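Local coordinates for uncharacterized protein (Staphylococcus aureus subsp. aureus Mu50, PDB 4EBG) that is of unknown function but is probably a secreted protein, built as a small domain with a cystatin-like fold, at residues 6-10 with 32-38. Residues are numbered along the deposited sequence; the frame is centred on the assembly and turned at random.
Sequences IDKVY and KQEDSNT. With PO4 (phosphate ion), chain D.
Tyr10 and Thr38 share the one direct hydrogen bond between helix turn 6-10 and residues 32-38: the phenol OH donates to OG1 at 2.7 Å, and the acceptor lies at the ring edge, in its plane. Ser36 CB packs against the same hydroxyl. With CG anti to its carbonyl carbon (chi1 -81°), the tyrosine extends from the helix toward the loop.

Van der Waals packing surrounds this bond. Gln33 covers one face: its CB sits 4.0 Å from the Tyr10 centroid and 15° off the ring normal, a CH-pi geometry, while its CA lies nearer the rim. From there the extended Gln33 chain brings its amide, almost parallel to the ring plane, to Ile6, whose CG2 touches OE1 at 3.3 Å. The CG2 methyl groups of Ile6 and Thr38 meet at 4.1 Å.

Polar links complete the junction. A water donates to both Gln33 OE1 (2.8 Å) and Asp7 OD1, and Gln3 NE2 binds both oxygens too; Gln33 NE2 is taken by Asp93. Within the loop, Lys32 O accepts from Ser36 OG (2.7 Å) and from Asp35 N on opposite faces of its carbonyl plane, closing the 32-36 turn beside Tyr10. Away from the helix, Lys32 NZ bonds Asp30 O and O3 of a phosphate, probably from the crystallisation liquor, that Lys28 also binds.

Thr38 pairs with Asp93 through the backbone, and Tyr10 also packs on Ile49. The contact thus joins helix 3-23 to the entry of strand 37-41, consistent with the long helix packed on an antiparallel sheet in cystatin-like folds.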
loop_
_atom_site.group_PDB
_atom_site.type_symbol
_atom_site.label_atom_id
_atom_site.label_comp_id
_atom_site.label_asym_id
_atom_site.label_seq_id
_atom_site.Cartn_x
_atom_site.Cartn_y
_atom_site.Cartn_z
ATOM N N ILE B 6 -13.892 12.687 -10.519
ATOM C CA ILE B 6 -12.755 13.069 -9.694
ATOM C C ILE B 6 -12.953 12.541 -8.255
ATOM O O ILE B 6 -11.987 12.063 -7.646
ATOM C CB ILE B 6 -12.549 14.595 -9.716
ATOM C CG1 ILE B 6 -12.163 15.071 -11.140
ATOM C CG2 ILE B 6 -11.539 15.035 -8.723
ATOM C CD1 ILE B 6 -12.340 16.594 -11.319
ATOM N N ASP B 7 -14.174 12.633 -7.734
ATOM C CA ASP B 7 -14.443 12.122 -6.417
ATOM C C ASP B 7 -14.136 10.609 -6.322
ATOM O O ASP B 7 -13.627 10.139 -5.326
ATOM C CB ASP B 7 -15.935 12.350 -6.081
ATOM C CG ASP B 7 -16.271 13.799 -5.695
ATOM O OD1 ASP B 7 -15.357 14.571 -5.384
ATOM O OD2 ASP B 7 -17.479 14.151 -5.673
ATOM N N LYS B 8 -14.490 9.854 -7.359
ATOM C CA LYS B 8 -14.184 8.443 -7.428
ATOM C C LYS B 8 -12.684 8.202 -7.354
ATOM O O LYS B 8 -12.256 7.246 -6.723
ATOM C CB LYS B 8 -14.763 7.790 -8.687
ATOM C CG LYS B 8 -16.297 7.786 -8.751
ATOM C CD LYS B 8 -16.794 7.183 -10.032
ATOM C CE LYS B 8 -18.317 7.282 -10.197
ATOM N NZ LYS B 8 -18.735 7.069 -11.625
ATOM N N VAL B 9 -11.932 9.007 -8.086
ATOM C CA VAL B 9 -10.467 8.901 -8.092
ATOM C C VAL B 9 -9.901 9.122 -6.696
ATOM O O VAL B 9 -9.098 8.306 -6.206
ATOM C CB VAL B 9 -9.832 9.851 -9.158
ATOM C CG1 VAL B 9 -8.333 9.921 -8.968
ATOM C CG2 VAL B 9 -10.173 9.347 -10.576
ATOM N N TYR B 10 -10.296 10.209 -6.027
ATOM C CA TYR B 10 -9.753 10.481 -4.708
ATOM C C TYR B 10 -10.231 9.422 -3.702
ATOM O O TYR B 10 -9.443 9.057 -2.822
ATOM C CB TYR B 10 -10.065 11.918 -4.236
ATOM C CG TYR B 10 -9.091 12.914 -4.849
ATOM C CD1 TYR B 10 -7.889 13.158 -4.277
ATOM C CD2 TYR B 10 -9.358 13.531 -6.061
ATOM C CE1 TYR B 10 -6.968 14.002 -4.868
ATOM C CE2 TYR B 10 -8.444 14.374 -6.659
ATOM C CZ TYR B 10 -7.254 14.598 -6.074
ATOM O OH TYR B 10 -6.306 15.392 -6.642
ATOM N N LYS B 32 -6.605 15.096 0.041
ATOM C CA LYS B 32 -7.695 16.020 -0.300
ATOM C C LYS B 32 -7.419 16.704 -1.639
ATOM O O LYS B 32 -6.344 17.184 -1.873
ATOM C CB LYS B 32 -7.829 17.068 0.792
ATOM C CG LYS B 32 -8.197 16.502 2.170
ATOM C CD LYS B 32 -8.043 17.489 3.296
ATOM C CE LYS B 32 -6.609 17.680 3.806
ATOM N NZ LYS B 32 -6.073 16.520 4.628
ATOM N N GLN B 33 -8.464 16.786 -2.453
ATOM C CA GLN B 33 -8.366 17.428 -3.761
ATOM C C GLN B 33 -7.833 18.867 -3.655
ATOM O O GLN B 33 -7.058 19.309 -4.489
ATOM C CB GLN B 33 -9.716 17.374 -4.462
ATOM C CG GLN B 33 -9.730 18.028 -5.831
ATOM C CD GLN B 33 -11.092 17.883 -6.505
ATOM O OE1 GLN B 33 -11.880 17.063 -6.107
ATOM N NE2 GLN B 33 -11.333 18.666 -7.567
ATOM N N GLU B 34 -8.281 19.620 -2.655
ATOM C CA GLU B 34 -7.920 21.032 -2.537
ATOM C C GLU B 34 -6.459 21.251 -2.113
ATOM O O GLU B 34 -5.973 22.338 -2.192
ATOM C CB GLU B 34 -8.833 21.771 -1.570
ATOM C CG GLU B 34 -8.654 21.370 -0.100
ATOM C CD GLU B 34 -9.621 20.288 0.382
ATOM O OE1 GLU B 34 -10.132 19.493 -0.485
ATOM O OE2 GLU B 34 -9.866 20.240 1.642
ATOM N N ASP B 35 -5.763 20.194 -1.737
ATOM C CA ASP B 35 -4.339 20.223 -1.433
ATOM C C ASP B 35 -3.522 19.464 -2.485
ATOM O O ASP B 35 -2.331 19.161 -2.271
ATOM C CB ASP B 35 -4.081 19.620 -0.064
ATOM C CG ASP B 35 -4.675 20.425 1.069
ATOM O OD1 ASP B 35 -4.878 21.652 0.905
ATOM O OD2 ASP B 35 -4.924 19.822 2.120
ATOM N N SER B 36 -4.156 19.130 -3.610
ATOM C CA SER B 36 -3.561 18.268 -4.620
ATOM C C SER B 36 -3.657 18.975 -5.979
ATOM O O SER B 36 -4.260 20.072 -6.083
ATOM C CB SER B 36 -4.284 16.942 -4.633
ATOM O OG SER B 36 -4.215 16.290 -3.358
ATOM N N ASN B 37 -3.096 18.349 -6.999
ATOM C CA ASN B 37 -3.245 18.760 -8.371
ATOM C C ASN B 37 -4.062 17.736 -9.113
ATOM O O ASN B 37 -3.840 16.537 -8.990
ATOM C CB ASN B 37 -1.883 18.945 -9.003
ATOM C CG ASN B 37 -1.124 20.077 -8.385
ATOM O OD1 ASN B 37 -1.733 21.042 -7.881
ATOM N ND2 ASN B 37 0.205 20.004 -8.458
ATOM N N THR B 38 -5.063 18.163 -9.903
ATOM C CA THR B 38 -5.927 17.325 -10.678
ATOM C C THR B 38 -6.042 17.828 -12.098
ATOM O O THR B 38 -6.272 19.031 -12.318
ATOM C CB THR B 38 -7.346 17.236 -10.054
ATOM O OG1 THR B 38 -7.232 16.931 -8.673
ATOM C CG2 THR B 38 -8.213 16.248 -10.753
HETATM P P PO4 D . -3.094 18.249 6.242
HETATM O O1 PO4 D . -1.757 18.756 5.695
HETATM O O2 PO4 D . -3.915 19.472 6.350
HETATM O O3 PO4 D . -3.613 17.222 5.248
HETATM O O4 PO4 D . -2.765 17.626 7.626
HETATM O O HOH W 1 -12.348 14.842 -4.433
#